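PDB 6LQF: AT-rich interactive domain-containing protein 4 from Arabidopsis thaliana, which binds DNA and a trimethylated histone H3 tail through its ARID-PHD cassette, and probably regulates transcription. Local coordinates for residues R71-R76 with N83-K88; G89-K94 with N109-H114. All coordinates share one frame; numbering follows the deposited sequence.

Contact 1. Residues R71-R76 with N83-K88; sequences REVVSR and NGINWK. With nucleotides of chain D.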
ATOM      1  N   ARG A  71      -0.882   3.984   1.986  1.00 15.67           N
ATOM      2  CA  ARG A  71      -2.174   3.557   1.385  1.00 16.54           C
ATOM      3  C   ARG A  71      -1.990   2.312   0.523  1.00 18.04           C
ATOM      4  O   ARG A  71      -2.826   1.380   0.587  1.00 18.40           O
ATOM      5  CB  ARG A  71      -2.790   4.679   0.571  1.00 18.36           C
ATOM      6  CG  ARG A  71      -3.255   5.804   1.500  1.00 21.29           C
ATOM      7  CD  ARG A  71      -4.175   6.786   0.874  1.00 23.75           C
ATOM      8  NE  ARG A  71      -3.576   7.437  -0.260  1.00 34.20           N
ATOM      9  CZ  ARG A  71      -4.239   8.296  -1.034  1.00 46.78           C
ATOM     10  NH1 ARG A  71      -5.522   8.563  -0.781  1.00 39.58           N
ATOM     11  NH2 ARG A  71      -3.632   8.882  -2.062  1.00 52.24           N
ATOM     12  N   GLU A  72      -0.901   2.265  -0.242  1.00 16.15           N
ATOM     13  CA  GLU A  72      -0.735   1.132  -1.139  1.00 15.72           C
ATOM     14  C   GLU A  72      -0.440  -0.156  -0.368  1.00 17.01           C
ATOM     15  O   GLU A  72      -0.867  -1.270  -0.760  1.00 18.09           O
ATOM     16  CB  GLU A  72       0.378   1.384  -2.144  1.00 18.35           C
ATOM     17  CG  GLU A  72       0.026   2.484  -3.156  1.00 18.12           C
ATOM     18  CD  GLU A  72      -1.347   2.298  -3.846  1.00 26.85           C
ATOM     19  OE1 GLU A  72      -1.699   1.149  -4.200  1.00 25.99           O
ATOM     20  OE2 GLU A  72      -2.100   3.299  -4.072  1.00 29.32           O
ATOM     21  N   VAL A  73       0.245  -0.063   0.744  1.00 15.74           N
ATOM     22  CA  VAL A  73       0.589  -1.259   1.515  1.00 15.69           C
ATOM     23  C   VAL A  73      -0.584  -1.737   2.351  1.00 15.12           C
ATOM     24  O   VAL A  73      -0.885  -2.968   2.331  1.00 17.55           O
ATOM     25  CB  VAL A  73       1.810  -0.999   2.428  1.00 15.94           C
ATOM     26  CG1 VAL A  73       2.010  -2.174   3.440  1.00 16.01           C
ATOM     27  CG2 VAL A  73       3.045  -0.857   1.546  1.00 17.25           C
ATOM     28  N   VAL A  74      -1.322  -0.818   2.989  1.00 16.20           N
ATOM     29  CA  VAL A  74      -2.375  -1.334   3.871  1.00 16.51           C
ATOM     30  C   VAL A  74      -3.547  -1.844   3.019  1.00 19.15           C
ATOM     31  O   VAL A  74      -4.256  -2.766   3.439  1.00 18.19           O
ATOM     32  CB  VAL A  74      -2.855  -0.349   4.921  1.00 17.64           C
ATOM     33  CG1 VAL A  74      -1.649   0.014   5.809  1.00 19.24           C
ATOM     34  CG2 VAL A  74      -3.448   0.943   4.288  1.00 20.06           C
ATOM     35  N   SER A  75      -3.733  -1.291   1.813  1.00 16.66           N
ATOM     36  CA  SER A  75      -4.827  -1.782   0.918  1.00 16.17           C
ATOM     37  C   SER A  75      -4.564  -3.211   0.468  1.00 18.20           C
ATOM     38  O   SER A  75      -5.518  -3.897   0.039  1.00 19.78           O
ATOM     39  CB  SER A  75      -4.981  -0.876  -0.274  1.00 19.40           C
ATOM     40  OG  SER A  75      -3.901  -0.975  -1.166  1.00 23.32           O
ATOM     41  N   ARG A  76      -3.311  -3.665   0.574  1.00 17.53           N
ATOM     42  CA  ARG A  76      -2.946  -5.032   0.184  1.00 19.15           C
ATOM     43  C   ARG A  76      -2.743  -5.975   1.363  1.00 18.55           C
ATOM     44  O   ARG A  76      -2.293  -7.128   1.192  1.00 20.90           O
ATOM     45  CB  ARG A  76      -1.693  -5.016  -0.673  1.00 17.03           C
ATOM     46  CG  ARG A  76      -1.998  -4.361  -2.038  1.00 18.67           C
ATOM     47  CD  ARG A  76      -0.759  -4.213  -2.845  1.00 22.22           C
ATOM     48  NE  ARG A  76      -1.061  -3.796  -4.217  1.00 20.33           N
ATOM     49  CZ  ARG A  76      -1.240  -2.534  -4.589  1.00 18.20           C
ATOM     50  NH1 ARG A  76      -1.175  -1.558  -3.701  1.00 17.80           N
ATOM     51  NH2 ARG A  76      -1.495  -2.240  -5.856  1.00 18.32           N
ATOM     52  N   ASN A  83       6.919  -9.757   0.329  1.00 22.47           N
ATOM     53  CA  ASN A  83       7.178  -9.719  -1.087  1.00 22.07           C
ATOM     54  C   ASN A  83       5.956 -10.187  -1.880  1.00 19.88           C
ATOM     55  O   ASN A  83       6.013 -10.305  -3.107  1.00 21.78           O
ATOM     56  CB  ASN A  83       8.442 -10.542  -1.424  1.00 23.99           C
ATOM     57  CG  ASN A  83       9.707  -9.838  -0.957  1.00 21.44           C
ATOM     58  OD1 ASN A  83       9.769  -8.634  -0.829  1.00 22.73           O
ATOM     59  ND2 ASN A  83      10.726 -10.635  -0.614  1.00 30.09           N
ATOM     60  N   GLY A  84       4.850 -10.471  -1.189  1.00 19.48           N
ATOM     61  CA  GLY A  84       3.561 -10.660  -1.853  1.00 18.54           C
ATOM     62  C   GLY A  84       2.975  -9.343  -2.369  1.00 16.70           C
ATOM     63  O   GLY A  84       1.954  -9.355  -3.094  1.00 18.07           O
ATOM     64  N   ILE A  85       3.633  -8.236  -2.012  1.00 16.55           N
ATOM     65  CA  ILE A  85       3.363  -6.891  -2.572  1.00 17.43           C
ATOM     66  C   ILE A  85       4.435  -6.647  -3.632  1.00 17.39           C
ATOM     67  O   ILE A  85       5.604  -6.963  -3.404  1.00 17.52           O
ATOM     68  CB  ILE A  85       3.391  -5.824  -1.456  1.00 18.09           C
ATOM     69  CG1 ILE A  85       2.159  -5.995  -0.573  1.00 17.49           C
ATOM     70  CG2 ILE A  85       3.501  -4.375  -2.017  1.00 19.08           C
ATOM     71  CD1 ILE A  85       2.272  -5.259   0.773  1.00 20.12           C
ATOM     72  N   ASN A  86       4.063  -6.124  -4.792  1.00 16.58           N
ATOM     73  CA  ASN A  86       5.035  -5.694  -5.778  1.00 15.49           C
ATOM     74  C   ASN A  86       5.412  -4.263  -5.447  1.00 15.97           C
ATOM     75  O   ASN A  86       4.716  -3.313  -5.784  1.00 16.31           O
ATOM     76  CB  ASN A  86       4.448  -5.802  -7.189  1.00 16.96           C
ATOM     77  CG  ASN A  86       5.423  -5.423  -8.290  1.00 15.59           C
ATOM     78  OD1 ASN A  86       6.518  -4.934  -7.998  1.00 16.56           O
ATOM     79  ND2 ASN A  86       5.050  -5.634  -9.571  1.00 16.53           N
ATOM     80  N   TRP A  87       6.554  -4.110  -4.758  1.00 15.04           N
ATOM     81  CA  TRP A  87       6.945  -2.801  -4.225  1.00 15.05           C
ATOM     82  C   TRP A  87       7.385  -1.873  -5.351  1.00 18.17           C
ATOM     83  O   TRP A  87       6.893  -0.760  -5.464  1.00 16.98           O
ATOM     84  CB  TRP A  87       8.081  -2.990  -3.188  1.00 15.97           C
ATOM     85  CG  TRP A  87       7.592  -3.700  -1.965  1.00 14.34           C
ATOM     86  CD1 TRP A  87       7.493  -5.052  -1.797  1.00 15.22           C
ATOM     87  CD2 TRP A  87       7.093  -3.108  -0.774  1.00 15.81           C
ATOM     88  NE1 TRP A  87       6.929  -5.354  -0.561  1.00 17.53           N
ATOM     89  CE2 TRP A  87       6.712  -4.154   0.097  1.00 15.77           C
ATOM     90  CE3 TRP A  87       6.961  -1.776  -0.334  1.00 16.98           C
ATOM     91  CZ2 TRP A  87       6.178  -3.893   1.365  1.00 18.04           C
ATOM     92  CZ3 TRP A  87       6.476  -1.526   0.942  1.00 21.13           C
ATOM     93  CH2 TRP A  87       6.083  -2.600   1.776  1.00 21.98           C
ATOM     94  N   LYS A  88       8.307  -2.317  -6.198  1.00 16.26           N
ATOM     95  CA  LYS A  88       8.702  -1.464  -7.322  1.00 17.84           C
ATOM     96  C   LYS A  88       7.581  -1.165  -8.306  1.00 17.73           C
ATOM     97  O   LYS A  88       7.386  -0.011  -8.775  1.00 19.31           O
ATOM     98  CB  LYS A  88       9.891  -2.087  -8.046  1.00 20.43           C
ATOM     99  CG  LYS A  88      10.381  -1.260  -9.210  1.00 26.19           C
ATOM    100  CD  LYS A  88      11.857  -1.627  -9.523  1.00 36.34           C
ATOM    101  CE  LYS A  88      12.475  -0.823 -10.673  1.00 36.08           C
ATOM    102  NZ  LYS A  88      12.709   0.656 -10.418  1.00 36.89           N
TER
ATOM    103  P    DG D   5       9.845  -5.901  -5.500  1.00 18.29           P
ATOM    104  OP1  DG D   5       8.522  -6.113  -4.909  1.00 19.68           O
ATOM    105  OP2  DG D   5      10.255  -4.482  -5.844  1.00 18.36           O
ATOM    106  O5'  DG D   5      10.910  -6.525  -4.539  1.00 18.62           O
ATOM    107  C5'  DG D   5      10.651  -7.835  -4.021  1.00 20.07           C
ATOM    108  C4'  DG D   5      11.911  -8.392  -3.361  1.00 20.35           C
ATOM    109  O4'  DG D   5      12.891  -8.701  -4.389  1.00 21.18           O
ATOM    110  C3'  DG D   5      12.582  -7.471  -2.372  1.00 22.54           C
ATOM    111  O3'  DG D   5      13.148  -8.292  -1.292  1.00 23.75           O
ATOM    112  C2'  DG D   5      13.670  -6.837  -3.224  1.00 20.79           C
ATOM    113  C1'  DG D   5      14.089  -7.991  -4.128  1.00 19.62           C
ATOM    114  N9   DG D   5      14.639  -7.571  -5.417  1.00 18.94           N
ATOM    115  C8   DG D   5      14.073  -6.717  -6.312  1.00 18.49           C
ATOM    116  N7   DG D   5      14.826  -6.476  -7.357  1.00 17.01           N
ATOM    117  C5   DG D   5      15.952  -7.262  -7.124  1.00 18.12           C
ATOM    118  C6   DG D   5      17.108  -7.461  -7.909  1.00 17.57           C
ATOM    119  O6   DG D   5      17.385  -6.934  -9.004  1.00 19.10           O
ATOM    120  N1   DG D   5      18.045  -8.309  -7.281  1.00 18.42           N
ATOM    121  C2   DG D   5      17.808  -8.965  -6.113  1.00 18.98           C
ATOM    122  N2   DG D   5      18.787  -9.748  -5.646  1.00 21.82           N
ATOM    123  N3   DG D   5      16.716  -8.804  -5.385  1.00 17.25           N
ATOM    124  C4   DG D   5      15.821  -7.956  -5.964  1.00 16.17           C
ATOM    125  P    DA D   4       8.103  -5.606 -12.185  1.00 20.94           P
ATOM    126  OP1  DA D   4       6.714  -5.246 -11.749  1.00 20.35           O
ATOM    127  OP2  DA D   4       8.939  -4.567 -12.858  1.00 22.40           O
ATOM    128  O5'  DA D   4       8.910  -6.056 -10.866  1.00 19.22           O
ATOM    129  C5'  DA D   4       8.351  -7.096 -10.050  1.00 18.28           C
ATOM    130  C4'  DA D   4       9.318  -7.514  -8.979  1.00 18.33           C
ATOM    131  O4'  DA D   4      10.487  -8.115  -9.613  1.00 18.77           O
ATOM    132  C3'  DA D   4       9.812  -6.349  -8.106  1.00 19.31           C
ATOM    133  O3'  DA D   4       9.890  -6.844  -6.788  1.00 20.18           O
ATOM    134  C2'  DA D   4      11.207  -6.139  -8.660  1.00 17.28           C
ATOM    135  C1'  DA D   4      11.619  -7.589  -8.948  1.00 18.88           C
ATOM    136  N9   DA D   4      12.749  -7.735  -9.827  1.00 19.18           N
ATOM    137  C8   DA D   4      13.022  -7.089 -10.995  1.00 22.67           C
ATOM    138  N7   DA D   4      14.168  -7.483 -11.553  1.00 23.71           N
ATOM    139  C5   DA D   4      14.641  -8.433 -10.686  1.00 18.65           C
ATOM    140  C6   DA D   4      15.818  -9.241 -10.690  1.00 19.69           C
ATOM    141  N6   DA D   4      16.773  -9.152 -11.627  1.00 20.70           N
ATOM    142  N1   DA D   4      16.006 -10.057  -9.659  1.00 17.90           N
ATOM    143  C2   DA D   4      15.065 -10.165  -8.720  1.00 18.77           C
ATOM    144  N3   DA D   4      13.911  -9.486  -8.621  1.00 17.63           N
ATOM    145  C4   DA D   4      13.766  -8.642  -9.651  1.00 16.98           C
TER
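Val73 sets its CG2 methyl against the six-membered end of the Trp87 indole, with CG2 lying 3.5 Å from Trp87 CH2 and just as near to CZ3. The approach is slanted, neither square over the face nor in line with the edge. The other methyl of Val73, CG1, meets CD1 of Ile85, and the two side chains cross at about a right angle. Ile85 is wedged between neighbours: CG1 rests on CB and CD of Arg76, with Arg76 CB to Ile85 CG1 4.0 Å, while CG2 lies over one face of the Trp87 ring, offset toward the rim. Arg76 runs extended from CG to NE and turns its guanidinium back to Glu72. Arg76 NH1 makes a salt bridge to Glu72 OE1 at 2.8 Å, nearly straight (169°), and a second hydrogen bond to Glu72 O. OE1 uses its anti lone pair, and both acceptors lie close to the guanidinium plane, which fixes the rotation of that group. Arg76 NE and Glu72 OE1 also reach the bound peptide. Toward the DNA, Trp87 N donates a hydrogen bond to DG5 OP1 of chain D (2.8 Å) and Lys88 N one to OP2 (2.9 Å). With CG anti to the backbone N (chi1 -178°), the N-cap Asn86 serves two partners: OD1 caps Gly89 N and ND2 donates to DA4 OP1 of chain D. The helix start probably attracts the phosphate electrostatically. Within the ARID DNA-binding domain, Val73, Ile85, Trp87 and the aliphatic part of Arg76 join a peptide-binding salt bridge to a phosphate-binding helix start.

Contact 2. Residues G89-K94 with N109-H114; sequences GQVFSK and NTLKRH. With nucleotides of chain D.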
ATOM      1  N   GLY A  89       6.812  -2.202  -8.628  1.00 17.83           N
ATOM      2  CA  GLY A  89       5.832  -2.103  -9.698  1.00 19.96           C
ATOM      3  C   GLY A  89       4.447  -1.620  -9.342  1.00 18.16           C
ATOM      4  O   GLY A  89       3.735  -1.122 -10.232  1.00 23.18           O
ATOM      5  N   GLN A  90       4.006  -1.770  -8.103  1.00 16.06           N
ATOM      6  CA  GLN A  90       2.659  -1.355  -7.717  1.00 18.01           C
ATOM      7  C   GLN A  90       2.646  -0.371  -6.552  1.00 17.54           C
ATOM      8  O   GLN A  90       1.669   0.349  -6.399  1.00 23.36           O
ATOM      9  CB  GLN A  90       1.798  -2.567  -7.324  1.00 16.29           C
ATOM     10  CG  GLN A  90       1.390  -3.389  -8.519  1.00 16.36           C
ATOM     11  CD  GLN A  90       0.536  -4.586  -8.104  1.00 16.11           C
ATOM     12  OE1 GLN A  90      -0.376  -4.432  -7.257  1.00 17.37           O
ATOM     13  NE2 GLN A  90       0.812  -5.757  -8.698  1.00 15.50           N
ATOM     14  N   VAL A  91       3.707  -0.276  -5.743  1.00 16.30           N
ATOM     15  CA  VAL A  91       3.686   0.701  -4.655  1.00 16.66           C
ATOM     16  C   VAL A  91       4.376   1.965  -5.123  1.00 16.35           C
ATOM     17  O   VAL A  91       3.785   3.075  -5.050  1.00 16.53           O
ATOM     18  CB  VAL A  91       4.388   0.168  -3.397  1.00 16.09           C
ATOM     19  CG1 VAL A  91       4.455   1.195  -2.263  1.00 17.63           C
ATOM     20  CG2 VAL A  91       3.611  -1.063  -2.931  1.00 17.61           C
ATOM     21  N   PHE A  92       5.619   1.791  -5.573  1.00 16.15           N
ATOM     22  CA  PHE A  92       6.422   2.939  -6.056  1.00 17.19           C
ATOM     23  C   PHE A  92       5.726   3.699  -7.166  1.00 17.71           C
ATOM     24  O   PHE A  92       5.805   4.922  -7.204  1.00 18.31           O
ATOM     25  CB  PHE A  92       7.809   2.437  -6.485  1.00 18.13           C
ATOM     26  CG  PHE A  92       8.774   3.523  -6.957  1.00 17.16           C
ATOM     27  CD1 PHE A  92       9.050   4.630  -6.169  1.00 18.94           C
ATOM     28  CD2 PHE A  92       9.446   3.374  -8.159  1.00 18.81           C
ATOM     29  CE1 PHE A  92      10.001   5.584  -6.581  1.00 20.18           C
ATOM     30  CE2 PHE A  92      10.378   4.307  -8.579  1.00 21.01           C
ATOM     31  CZ  PHE A  92      10.646   5.423  -7.788  1.00 20.37           C
ATOM     32  N   SER A  93       5.033   3.010  -8.056  1.00 17.66           N
ATOM     33  CA  SER A  93       4.346   3.645  -9.187  1.00 17.36           C
ATOM     34  C   SER A  93       3.245   4.613  -8.789  1.00 19.80           C
ATOM     35  O   SER A  93       2.834   5.442  -9.618  1.00 19.77           O
ATOM     36  CB  SER A  93       3.822   2.523 -10.084  1.00 24.56           C
ATOM     37  OG  SER A  93       2.893   1.766  -9.322  1.00 27.28           O
ATOM     38  N   LYS A  94       2.761   4.548  -7.552  1.00 16.74           N
ATOM     39  CA  LYS A  94       1.686   5.409  -7.059  1.00 17.03           C
ATOM     40  C   LYS A  94       2.206   6.535  -6.197  1.00 19.38           C
ATOM     41  O   LYS A  94       1.417   7.363  -5.685  1.00 21.36           O
ATOM     42  CB  LYS A  94       0.706   4.621  -6.209  1.00 22.30           C
ATOM     43  CG  LYS A  94      -0.025   3.508  -6.913  1.00 24.66           C
ATOM     44  CD  LYS A  94      -0.818   4.066  -8.066  1.00 24.08           C
ATOM     45  CE  LYS A  94      -2.024   4.818  -7.570  1.00 28.19           C
ATOM     46  NZ  LYS A  94      -2.923   3.907  -6.833  1.00 37.33           N
ATOM     47  N   ASN A 109      13.519  -2.760  -1.830  1.00 17.90           N
ATOM     48  CA  ASN A 109      14.182  -2.882  -0.531  1.00 18.37           C
ATOM     49  C   ASN A 109      14.170  -1.537   0.246  1.00 17.49           C
ATOM     50  O   ASN A 109      13.942  -1.504   1.468  1.00 19.82           O
ATOM     51  CB  ASN A 109      15.628  -3.353  -0.754  1.00 19.79           C
ATOM     52  CG  ASN A 109      16.351  -3.637   0.552  1.00 20.00           C
ATOM     53  OD1 ASN A 109      17.035  -2.754   1.062  1.00 23.43           O
ATOM     54  ND2 ASN A 109      16.231  -4.858   1.071  1.00 23.51           N
ATOM     55  N   THR A 110      14.453  -0.454  -0.474  1.00 15.90           N
ATOM     56  CA  THR A 110      14.432   0.867   0.139  1.00 17.41           C
ATOM     57  C   THR A 110      13.059   1.196   0.729  1.00 16.93           C
ATOM     58  O   THR A 110      12.947   1.682   1.877  1.00 17.82           O
ATOM     59  CB  THR A 110      14.854   1.908  -0.886  1.00 18.79           C
ATOM     60  OG1 THR A 110      16.214   1.644  -1.270  1.00 22.05           O
ATOM     61  CG2 THR A 110      14.805   3.283  -0.259  1.00 22.54           C
ATOM     62  N   LEU A 111      11.989   0.905  -0.033  1.00 16.71           N
ATOM     63  CA  LEU A 111      10.653   1.211   0.466  1.00 16.60           C
ATOM     64  C   LEU A 111      10.294   0.369   1.694  1.00 15.96           C
ATOM     65  O   LEU A 111       9.644   0.859   2.614  1.00 17.72           O
ATOM     66  CB  LEU A 111       9.601   0.992  -0.631  1.00 17.58           C
ATOM     67  CG  LEU A 111       9.618   2.030  -1.723  1.00 17.13           C
ATOM     68  CD1 LEU A 111       8.603   1.656  -2.768  1.00 17.37           C
ATOM     69  CD2 LEU A 111       9.264   3.417  -1.173  1.00 18.93           C
ATOM     70  N   LYS A 112      10.705  -0.905   1.703  1.00 16.28           N
ATOM     71  CA  LYS A 112      10.452  -1.731   2.868  1.00 16.27           C
ATOM     72  C   LYS A 112      11.178  -1.182   4.101  1.00 17.69           C
ATOM     73  O   LYS A 112      10.581  -1.147   5.176  1.00 18.72           O
ATOM     74  CB  LYS A 112      10.875  -3.190   2.583  1.00 17.91           C
ATOM     75  CG  LYS A 112       9.897  -3.834   1.597  1.00 16.69           C
ATOM     76  CD  LYS A 112      10.465  -5.151   1.037  1.00 25.78           C
ATOM     77  CE  LYS A 112      10.254  -6.200   2.031  1.00 32.91           C
ATOM     78  NZ  LYS A 112      10.817  -7.539   1.526  1.00 31.02           N
ATOM     79  N   ARG A 113      12.423  -0.684   3.937  1.00 16.62           N
ATOM     80  CA  ARG A 113      13.167  -0.107   5.056  1.00 17.82           C
ATOM     81  C   ARG A 113      12.483   1.179   5.539  1.00 18.13           C
ATOM     82  O   ARG A 113      12.338   1.416   6.739  1.00 19.91           O
ATOM     83  CB  ARG A 113      14.605   0.146   4.630  1.00 20.01           C
ATOM     84  CG  ARG A 113      15.467  -1.092   4.477  1.00 29.34           C
ATOM     85  CD  ARG A 113      16.976  -0.779   4.398  1.00 43.44           C
ATOM     86  NE  ARG A 113      17.308   0.159   3.325  1.00 48.96           N
ATOM     87  CZ  ARG A 113      17.386   1.478   3.486  1.00 46.03           C
ATOM     88  NH1 ARG A 113      17.136   2.015   4.669  1.00 47.48           N
ATOM     89  NH2 ARG A 113      17.696   2.263   2.469  1.00 47.36           N
ATOM     90  N   HIS A 114      12.012   2.009   4.606  1.00 17.18           N
ATOM     91  CA  HIS A 114      11.350   3.243   5.036  1.00 17.49           C
ATOM     92  C   HIS A 114      10.024   2.917   5.718  1.00 17.36           C
ATOM     93  O   HIS A 114       9.624   3.631   6.651  1.00 19.16           O
ATOM     94  CB  HIS A 114      11.052   4.161   3.857  1.00 18.24           C
ATOM     95  CG  HIS A 114      12.255   4.848   3.266  1.00 17.09           C
ATOM     96  ND1 HIS A 114      13.203   5.484   4.032  1.00 23.74           N
ATOM     97  CD2 HIS A 114      12.599   5.073   1.968  1.00 19.54           C
ATOM     98  CE1 HIS A 114      14.098   6.047   3.240  1.00 27.85           C
ATOM     99  NE2 HIS A 114      13.757   5.817   1.983  1.00 24.41           N
TER
ATOM    100  P    DA D   6      14.109  -7.714  -0.179  1.00 27.47           P
ATOM    101  OP1  DA D   6      13.824  -8.433   1.002  1.00 39.05           O
ATOM    102  OP2  DA D   6      14.041  -6.296  -0.146  1.00 29.42           O
ATOM    103  O5'  DA D   6      15.536  -8.086  -0.735  1.00 26.04           O
ATOM    104  C5'  DA D   6      15.963  -9.431  -0.876  1.00 27.68           C
ATOM    105  C4'  DA D   6      17.471  -9.519  -0.894  1.00 28.87           C
ATOM    106  O4'  DA D   6      18.002  -9.051  -2.146  1.00 24.94           O
ATOM    107  C3'  DA D   6      18.187  -8.722   0.189  1.00 26.11           C
ATOM    108  O3'  DA D   6      19.300  -9.518   0.596  1.00 28.15           O
ATOM    109  C2'  DA D   6      18.573  -7.454  -0.540  1.00 21.96           C
ATOM    110  C1'  DA D   6      18.834  -7.917  -1.952  1.00 22.10           C
ATOM    111  N9   DA D   6      18.514  -6.955  -3.003  1.00 18.92           N
ATOM    112  C8   DA D   6      17.356  -6.234  -3.110  1.00 20.28           C
ATOM    113  N7   DA D   6      17.275  -5.520  -4.200  1.00 18.62           N
ATOM    114  C5   DA D   6      18.483  -5.747  -4.836  1.00 16.58           C
ATOM    115  C6   DA D   6      19.022  -5.268  -6.034  1.00 18.12           C
ATOM    116  N6   DA D   6      18.400  -4.414  -6.836  1.00 18.28           N
ATOM    117  N1   DA D   6      20.241  -5.712  -6.393  1.00 19.18           N
ATOM    118  C2   DA D   6      20.864  -6.574  -5.595  1.00 19.32           C
ATOM    119  N3   DA D   6      20.466  -7.095  -4.448  1.00 21.73           N
ATOM    120  C4   DA D   6      19.253  -6.635  -4.113  1.00 18.39           C
ATOM    121  P    DT D   7      20.326  -9.038   1.714  1.00 29.19           P
ATOM    122  OP1  DT D   7      20.847 -10.217   2.341  1.00 37.83           O
ATOM    123  OP2  DT D   7      19.761  -8.008   2.510  1.00 30.52           O
ATOM    124  O5'  DT D   7      21.479  -8.403   0.852  1.00 29.08           O
ATOM    125  C5'  DT D   7      22.165  -9.234  -0.056  1.00 28.81           C
ATOM    126  C4'  DT D   7      23.254  -8.456  -0.741  1.00 26.68           C
ATOM    127  O4'  DT D   7      22.664  -7.585  -1.715  1.00 25.45           O
ATOM    128  C3'  DT D   7      24.108  -7.573   0.174  1.00 26.53           C
ATOM    129  O3'  DT D   7      25.429  -8.015  -0.092  1.00 29.18           O
ATOM    130  C2'  DT D   7      23.845  -6.169  -0.334  1.00 21.95           C
ATOM    131  C1'  DT D   7      23.402  -6.398  -1.761  1.00 23.01           C
ATOM    132  N1   DT D   7      22.517  -5.367  -2.296  1.00 23.09           N
ATOM    133  C2   DT D   7      22.811  -4.834  -3.517  1.00 22.09           C
ATOM    134  O2   DT D   7      23.788  -5.147  -4.151  1.00 25.12           O
ATOM    135  N3   DT D   7      21.907  -3.918  -3.975  1.00 19.39           N
ATOM    136  C4   DT D   7      20.761  -3.495  -3.344  1.00 19.50           C
ATOM    137  O4   DT D   7      20.047  -2.671  -3.878  1.00 21.10           O
ATOM    138  C5   DT D   7      20.499  -4.113  -2.071  1.00 20.37           C
ATOM    139  C7   DT D   7      19.283  -3.713  -1.302  1.00 22.86           C
ATOM    140  C6   DT D   7      21.375  -5.016  -1.622  1.00 20.39           C
TER
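Val91 and Phe92 meet residues 109-114 through one side chain, Leu111, which points its CD1 methyl at both. Ahead of them, Gly89 lies in a wider, pi-type turn, and Gly89 O accepts a hydrogen bond from Ser93 OG at 3.1 Å, the donor sitting well above the carbonyl plane. Gln90 turns to the bound peptide, to which NE2 donates a hydrogen bond. Val91 then offers CG1 to Leu111 CD1 at 4.2 Å. At Phe92 the touching atom is CB, 3.9 Å from Leu111 CD1; CG stands anti to the backbone N (chi1 -178°), and the ring goes on to an edge-to-face pair with His98. Lys94 NZ forms a salt bridge with Glu72 OE2. Leu111 also touches Leu59 and Trp87, so its methyl end is buried among apolar groups. From another part of helix 107-118, Asn109 ND2 bonds to DA6 OP2 of chain D at 2.9 Å, and Lys112 NZ reaches DA6 OP1 at 3.2 Å. Asn109 OD1 approaches the thymine methyl C7 of DT7 of chain D at 3.4 Å, a major-groove group, consistent with a recognition helix of this helix-turn-helix-related ARID domain. The helix packs through apolar Leu111, while an amide and an ammonium group take one non-bridging oxygen each of the DA6 phosphate.

Contacts 1 and 2 follow one another along the chain and share helix 87-91, whose start belongs to contact 1 and whose end belongs to contact 2. Both are buried and apolar where their segments touch, but contact 1 buries more surface and sits nearer the middle of the chain. They join directly: Ile85 CG2 packs on Val91 CG2, the Trp87 ring lies on Lys112, and probable hydrogen bonds link Asn83 to Lys112 and Arg76 to Gln90. Their polar margins differ. Contact 1 grips phosphates largely with backbone N-H groups, contact 2 with side chains of helix 107-118, and both have residues that reach the bound peptide.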